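Local coordinates for serine-rich secreted cell wall anchored (LPXTG-motif ) protein (Lactobacillus reuteri ATCC 53608, PDB 5NXK) that probably acts as a cell-surface adhesin, using a β-solenoid binding region to mediate contact between the gut bacterium and its host, at residues A[241-244]-A[249-252]; A[281-286]-A[299-304]. All blocks are in the same frame, centred on the assembly; numbering follows the deposited sequence.

Interaction 1. Residues A[241-244]-A[249-252]; sequences VKMS and NVRI
Ser244 and Asn249 bring the two segments closest, with a CA-to-CA separation of 6.3 Å across a corner where strand 240-244 gives way to strand 248-252; from there the chains diverge instead of pairing. This is one turn of a right-handed parallel β-helix, the fold of the pectate lyase-like clan, and the two strands belong to different faces of the same coil. Asn249 takes helix-like backbone angles (-83°/-46°), which bend the chain at the corner. No hydrogen bond joins the segments; the contact rests on van der Waals packing and is buried.

Met243 and Asn249 share the contact about equally. The CB of Met243 points toward the second segment, and a bend at the last torsion (chi3 -60°) turns the methyl group to the corner, so that CE meets Asn249 CB at 4.1 Å. The same methyl faces Val250 CG2 at 4.3 Å, a loose van der Waals contact. Phe233, Met213 and Leu275, on neighbouring strands, also touch the Met243 side chain.

The Asn249 amide comes up beside the end of the first strand, its ND2 lying 3.7 Å from Ser244 CA, but its polar bonds are made between coils. ND2 donates to Asn222 OD1 and Glu276 O, while OD1 is hydrogen-bonded to the next coil. Corner asparagines aligned in this way along the axis are familiar from pectate lyase-like β-helices, and they satisfy buried amides. Although Asn249 ND2 comes within 3.6 Å of Met243 O, that carbonyl is not one of its hydrogen-bond acceptors.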
ATOM      1  N   VAL A 241       4.602  10.903 -12.953  1.00 26.27           N
ATOM      2  CA  VAL A 241       4.991   9.601 -12.440  1.00 24.17           C
ATOM      3  C   VAL A 241       6.442   9.316 -12.785  1.00 30.40           C
ATOM      4  O   VAL A 241       6.846   9.451 -13.943  1.00 25.81           O
ATOM      5  CB  VAL A 241       4.092   8.487 -13.011  1.00 24.24           C
ATOM      6  CG1 VAL A 241       4.646   7.095 -12.662  1.00 19.42           C
ATOM      7  CG2 VAL A 241       2.651   8.643 -12.516  1.00 24.02           C
ATOM      8  N   LYS A 242       7.227   8.922 -11.787  1.00 22.73           N
ATOM      9  CA  LYS A 242       8.616   8.553 -12.028  1.00 25.97           C
ATOM     10  C   LYS A 242       8.895   7.265 -11.296  1.00 24.89           C
ATOM     11  O   LYS A 242       8.806   7.233 -10.071  1.00 26.74           O
ATOM     12  CB  LYS A 242       9.602   9.614 -11.517  1.00 28.10           C
ATOM     13  CG  LYS A 242       9.566  10.980 -12.150  1.00 38.09           C
ATOM     14  CD  LYS A 242      10.544  11.873 -11.379  1.00 47.62           C
ATOM     15  CE  LYS A 242      11.102  13.004 -12.217  1.00 57.02           C
ATOM     16  NZ  LYS A 242      10.125  14.110 -12.363  1.00 65.36           N
ATOM     17  N   MET A 243       9.203   6.201 -12.026  1.00 24.18           N
ATOM     18  CA  MET A 243       9.498   4.931 -11.378  1.00 23.55           C
ATOM     19  C   MET A 243      10.694   4.223 -12.005  1.00 27.68           C
ATOM     20  O   MET A 243      10.912   4.286 -13.223  1.00 28.46           O
ATOM     21  CB  MET A 243       8.268   3.994 -11.406  1.00 24.75           C
ATOM     22  CG  MET A 243       6.972   4.632 -10.913  1.00 31.99           C
ATOM     23  SD  MET A 243       5.609   3.459 -10.711  1.00 44.44           S
ATOM     24  CE  MET A 243       5.402   2.816 -12.345  1.00 26.67           C
ATOM     25  N   SER A 244      11.436   3.503 -11.172  1.00 22.96           N
ATOM     26  CA  SER A 244      12.501   2.653 -11.676  1.00 22.10           C
ATOM     27  C   SER A 244      12.614   1.398 -10.813  1.00 20.85           C
ATOM     28  O   SER A 244      12.365   1.441  -9.615  1.00 23.87           O
ATOM     29  CB  SER A 244      13.832   3.402 -11.706  1.00 23.96           C
ATOM     30  OG  SER A 244      14.231   3.763 -10.393  1.00 27.17           O
ATOM     31  N   ASN A 249       8.515  -2.243 -14.351  1.00 22.82           N
ATOM     32  CA  ASN A 249       7.841  -1.196 -13.566  1.00 19.42           C
ATOM     33  C   ASN A 249       6.424  -1.626 -13.189  1.00 20.49           C
ATOM     34  O   ASN A 249       6.019  -1.489 -12.034  1.00 24.68           O
ATOM     35  CB  ASN A 249       7.804   0.128 -14.317  1.00 21.92           C
ATOM     36  CG  ASN A 249       9.176   0.601 -14.717  1.00 22.13           C
ATOM     37  OD1 ASN A 249       9.475   0.733 -15.906  1.00 24.12           O
ATOM     38  ND2 ASN A 249      10.029   0.842 -13.730  1.00 22.89           N
ATOM     39  N   VAL A 250       5.677  -2.156 -14.160  1.00 21.76           N
ATOM     40  CA  VAL A 250       4.361  -2.737 -13.879  1.00 20.80           C
ATOM     41  C   VAL A 250       4.318  -4.146 -14.432  1.00 21.32           C
ATOM     42  O   VAL A 250       4.628  -4.383 -15.605  1.00 25.85           O
ATOM     43  CB  VAL A 250       3.186  -1.929 -14.477  1.00 20.42           C
ATOM     44  CG1 VAL A 250       1.838  -2.581 -14.087  1.00 17.64           C
ATOM     45  CG2 VAL A 250       3.241  -0.479 -14.016  1.00 20.95           C
ATOM     46  N   ARG A 251       3.936  -5.087 -13.579  1.00 22.94           N
ATOM     47  CA  ARG A 251       3.889  -6.479 -13.983  1.00 24.48           C
ATOM     48  C   ARG A 251       2.484  -7.055 -13.870  1.00 20.88           C
ATOM     49  O   ARG A 251       1.894  -7.045 -12.801  1.00 21.29           O
ATOM     50  CB  ARG A 251       4.846  -7.287 -13.128  1.00 27.79           C
ATOM     51  CG  ARG A 251       4.851  -8.783 -13.365  1.00 26.41           C
ATOM     52  CD  ARG A 251       6.311  -9.168 -13.253  1.00 39.07           C
ATOM     53  NE  ARG A 251       6.565 -10.586 -13.192  1.00 42.27           N
ATOM     54  CZ  ARG A 251       7.661 -11.158 -13.672  1.00 38.95           C
ATOM     55  NH1 ARG A 251       8.597 -10.431 -14.285  1.00 35.80           N
ATOM     56  NH2 ARG A 251       7.811 -12.468 -13.556  1.00 38.52           N
ATOM     57  N   ILE A 252       1.956  -7.544 -14.990  1.00 23.86           N
ATOM     58  CA  ILE A 252       0.672  -8.225 -14.993  1.00 25.51           C
ATOM     59  C   ILE A 252       0.840  -9.611 -15.596  1.00 26.79           C
ATOM     60  O   ILE A 252       0.714  -9.797 -16.805  1.00 22.71           O
ATOM     61  CB  ILE A 252      -0.382  -7.451 -15.769  1.00 27.78           C
ATOM     62  CG1 ILE A 252      -0.353  -5.971 -15.357  1.00 23.85           C
ATOM     63  CG2 ILE A 252      -1.777  -8.072 -15.523  1.00 25.27           C
ATOM     64  CD1 ILE A 252      -1.318  -5.103 -16.116  1.00 24.70           C
TER

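Interaction 2. Residues A[281-286]-A[299-304]; sequences SNFRVA and ATLIKQ
Asn282 and Leu301 meet where the corner of one coil of the right-handed β-helix lies beside strand 298-303 of the next coil, the outermost strand of its parallel sheet.

The tight part is around the asparagine. Leu301 lies across its side chain: Leu301 CG sits 3.6 Å from Asn282 CB, and Leu301 CB comes to 3.3 Å from Asn282 OD1. With CG beside the backbone N (chi1 -55°), the Asn282 amide reaches past the leucine to the backbone beyond. There Asn282 ND2 donates to Ile302 O at 3.0 Å through a nearly straight N-H (166°). The acceptor lies close to the plane of the amide, yet the donor stands well above the carbonyl plane, 42° out of it. ND2 also binds Asn249 OD1 of the preceding coil; two acceptors therefore grip it and fix the rotation of the amide.

Outward from this the contact loosens. Leu301 is exposed and holds to Phe283 by one methyl, its CD2 lying 4.1 Å from Phe283 CD2, with the two side chains roughly perpendicular. The ring also packs against Leu275, Ile293 and Phe295. A water donates to Asn282 OD1 at 3.0 Å and makes a weak bond to Leu301 O, giving the amide oxygen a solvent partner at this end of the solenoid. Farther out, the exposed Lys303 swings its ammonium group away from the corner, where NZ bonds Ile278 O of the loop after strand 272-277 and, at 2.9 Å, Gln304 O of its own segment.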
ATOM      1  N   SER A 281      10.824  -5.454 -18.664  1.00 29.00           N
ATOM      2  CA  SER A 281      10.063  -4.554 -19.528  1.00 28.10           C
ATOM      3  C   SER A 281       9.406  -3.532 -18.632  1.00 27.97           C
ATOM      4  O   SER A 281       9.043  -3.852 -17.509  1.00 27.52           O
ATOM      5  CB  SER A 281       8.995  -5.309 -20.333  1.00 31.20           C
ATOM      6  OG  SER A 281       9.532  -6.446 -20.981  1.00 38.68           O
ATOM      7  N   ASN A 282       9.259  -2.302 -19.102  1.00 23.28           N
ATOM      8  CA  ASN A 282       8.608  -1.283 -18.283  1.00 23.47           C
ATOM      9  C   ASN A 282       7.166  -1.691 -17.948  1.00 25.23           C
ATOM     10  O   ASN A 282       6.756  -1.664 -16.784  1.00 24.86           O
ATOM     11  CB  ASN A 282       8.636   0.066 -19.001  1.00 23.84           C
ATOM     12  CG  ASN A 282      10.047   0.468 -19.400  1.00 24.87           C
ATOM     13  OD1 ASN A 282      10.465   0.264 -20.542  1.00 28.02           O
ATOM     14  ND2 ASN A 282      10.793   1.013 -18.459  1.00 19.48           N
ATOM     15  N   PHE A 283       6.403  -2.074 -18.969  1.00 23.14           N
ATOM     16  CA  PHE A 283       5.078  -2.662 -18.743  1.00 26.10           C
ATOM     17  C   PHE A 283       5.189  -4.123 -19.181  1.00 30.44           C
ATOM     18  O   PHE A 283       5.328  -4.414 -20.370  1.00 28.85           O
ATOM     19  CB  PHE A 283       3.973  -1.938 -19.540  1.00 22.78           C
ATOM     20  CG  PHE A 283       3.741  -0.499 -19.128  1.00 24.00           C
ATOM     21  CD1 PHE A 283       3.739  -0.122 -17.792  1.00 22.62           C
ATOM     22  CD2 PHE A 283       3.494   0.475 -20.091  1.00 25.05           C
ATOM     23  CE1 PHE A 283       3.500   1.200 -17.433  1.00 24.56           C
ATOM     24  CE2 PHE A 283       3.252   1.795 -19.734  1.00 23.61           C
ATOM     25  CZ  PHE A 283       3.257   2.161 -18.414  1.00 21.54           C
ATOM     26  N   ARG A 284       5.169  -5.036 -18.221  1.00 25.94           N
ATOM     27  CA  ARG A 284       5.368  -6.448 -18.520  1.00 26.85           C
ATOM     28  C   ARG A 284       4.050  -7.171 -18.388  1.00 27.04           C
ATOM     29  O   ARG A 284       3.530  -7.311 -17.278  1.00 23.24           O
ATOM     30  CB  ARG A 284       6.389  -7.076 -17.570  1.00 28.82           C
ATOM     31  CG  ARG A 284       6.602  -8.585 -17.748  1.00 31.05           C
ATOM     32  CD  ARG A 284       7.188  -8.944 -19.112  1.00 32.99           C
ATOM     33  NE  ARG A 284       7.379 -10.391 -19.254  1.00 36.06           N
ATOM     34  CZ  ARG A 284       7.232 -11.078 -20.385  1.00 42.65           C
ATOM     35  NH1 ARG A 284       6.912 -10.461 -21.520  1.00 41.09           N
ATOM     36  NH2 ARG A 284       7.432 -12.391 -20.385  1.00 41.52           N
ATOM     37  N   VAL A 285       3.494  -7.607 -19.510  1.00 19.61           N
ATOM     38  CA  VAL A 285       2.225  -8.323 -19.480  1.00 24.12           C
ATOM     39  C   VAL A 285       2.361  -9.630 -20.248  1.00 27.67           C
ATOM     40  O   VAL A 285       2.774  -9.629 -21.401  1.00 27.99           O
ATOM     41  CB  VAL A 285       1.077  -7.487 -20.066  1.00 26.33           C
ATOM     42  CG1 VAL A 285      -0.239  -8.250 -19.936  1.00 25.61           C
ATOM     43  CG2 VAL A 285       0.979  -6.135 -19.350  1.00 20.82           C
ATOM     44  N   ALA A 286       2.036 -10.751 -19.613  1.00 29.09           N
ATOM     45  CA  ALA A 286       2.209 -12.040 -20.279  1.00 31.50           C
ATOM     46  C   ALA A 286       1.205 -13.046 -19.732  1.00 31.74           C
ATOM     47  O   ALA A 286       0.656 -12.852 -18.647  1.00 27.61           O
ATOM     48  CB  ALA A 286       3.650 -12.553 -20.099  1.00 27.20           C
ATOM     49  N   ALA A 299       5.280  10.042 -22.396  1.00 23.92           N
ATOM     50  CA  ALA A 299       5.903   8.963 -21.649  1.00 22.81           C
ATOM     51  C   ALA A 299       7.263   8.639 -22.215  1.00 27.66           C
ATOM     52  O   ALA A 299       7.475   8.673 -23.429  1.00 23.39           O
ATOM     53  CB  ALA A 299       5.014   7.717 -21.650  1.00 18.75           C
ATOM     54  N   THR A 300       8.179   8.320 -21.311  1.00 24.16           N
ATOM     55  CA  THR A 300       9.500   7.855 -21.672  1.00 23.96           C
ATOM     56  C   THR A 300       9.742   6.533 -20.965  1.00 23.43           C
ATOM     57  O   THR A 300       9.651   6.463 -19.740  1.00 21.71           O
ATOM     58  CB  THR A 300      10.572   8.875 -21.281  1.00 27.94           C
ATOM     59  OG1 THR A 300      10.320  10.090 -21.987  1.00 35.07           O
ATOM     60  CG2 THR A 300      11.973   8.358 -21.630  1.00 25.65           C
ATOM     61  N   LEU A 301      10.009   5.482 -21.739  1.00 24.38           N
ATOM     62  CA  LEU A 301      10.251   4.151 -21.186  1.00 23.06           C
ATOM     63  C   LEU A 301      11.666   3.694 -21.518  1.00 25.33           C
ATOM     64  O   LEU A 301      12.027   3.578 -22.680  1.00 25.25           O
ATOM     65  CB  LEU A 301       9.229   3.130 -21.722  1.00 20.56           C
ATOM     66  CG  LEU A 301       7.878   2.983 -21.012  1.00 25.83           C
ATOM     67  CD1 LEU A 301       7.133   4.306 -20.990  1.00 27.31           C
ATOM     68  CD2 LEU A 301       7.018   1.899 -21.690  1.00 20.69           C
ATOM     69  N   ILE A 302      12.459   3.434 -20.486  1.00 23.14           N
ATOM     70  CA  ILE A 302      13.871   3.144 -20.656  1.00 20.97           C
ATOM     71  C   ILE A 302      14.230   1.759 -20.135  1.00 23.22           C
ATOM     72  O   ILE A 302      13.738   1.322 -19.099  1.00 25.95           O
ATOM     73  CB  ILE A 302      14.739   4.222 -19.953  1.00 28.42           C
ATOM     74  CG1 ILE A 302      14.536   5.578 -20.639  1.00 34.33           C
ATOM     75  CG2 ILE A 302      16.221   3.846 -19.980  1.00 24.91           C
ATOM     76  CD1 ILE A 302      14.997   6.744 -19.804  1.00 42.22           C
ATOM     77  N   LYS A 303      15.073   1.061 -20.883  1.00 27.18           N
ATOM     78  CA  LYS A 303      15.699  -0.165 -20.418  1.00 28.04           C
ATOM     79  C   LYS A 303      17.219  -0.005 -20.483  1.00 27.31           C
ATOM     80  O   LYS A 303      17.767   0.295 -21.545  1.00 24.57           O
ATOM     81  CB  LYS A 303      15.253  -1.356 -21.269  1.00 31.87           C
ATOM     82  CG  LYS A 303      15.828  -2.700 -20.823  1.00 35.29           C
ATOM     83  CD  LYS A 303      15.830  -3.693 -21.981  1.00 37.18           C
ATOM     84  CE  LYS A 303      16.606  -4.953 -21.639  1.00 42.10           C
ATOM     85  NZ  LYS A 303      18.031  -4.718 -21.259  1.00 39.38           N
ATOM     86  N   GLN A 304      17.908  -0.195 -19.363  1.00 24.76           N
ATOM     87  CA  GLN A 304      19.367  -0.115 -19.383  1.00 34.33           C
ATOM     88  C   GLN A 304      19.898  -1.334 -20.115  1.00 33.21           C
ATOM     89  O   GLN A 304      19.210  -2.349 -20.192  1.00 32.39           O
ATOM     90  CB  GLN A 304      19.948  -0.056 -17.979  1.00 33.05           C
ATOM     91  CG  GLN A 304      19.443   1.105 -17.170  1.00 33.94           C
ATOM     92  CD  GLN A 304      20.141   1.223 -15.833  1.00 36.82           C
ATOM     93  OE1 GLN A 304      21.034   0.430 -15.508  1.00 37.71           O
ATOM     94  NE2 GLN A 304      19.709   2.189 -15.027  1.00 32.76           N
TER
HETATM   95  O   HOH W   1      12.391   0.710 -22.823  1.00 33.67           O

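Overall arrangement
The two contacts occupy the same corner of the solenoid one coil apart, their centres about 8 Å from each other, and follow in series along the chain. Interaction 1 lies within a single coil and is buried; interaction 2 joins a corner to the succeeding coil, near the C-terminal end. They share the four-stranded parallel sheet in which 248-252 and 283-285 are neighbours, with probable backbone hydrogen bonds from Arg284 N to Val250 O and from Ile252 N to Arg284 O, and with Val250 packed on Phe283. The same asparagine corner thus recurs in successive coils, whose stacking into parallel sheets forms the solenoid of this probable adhesin.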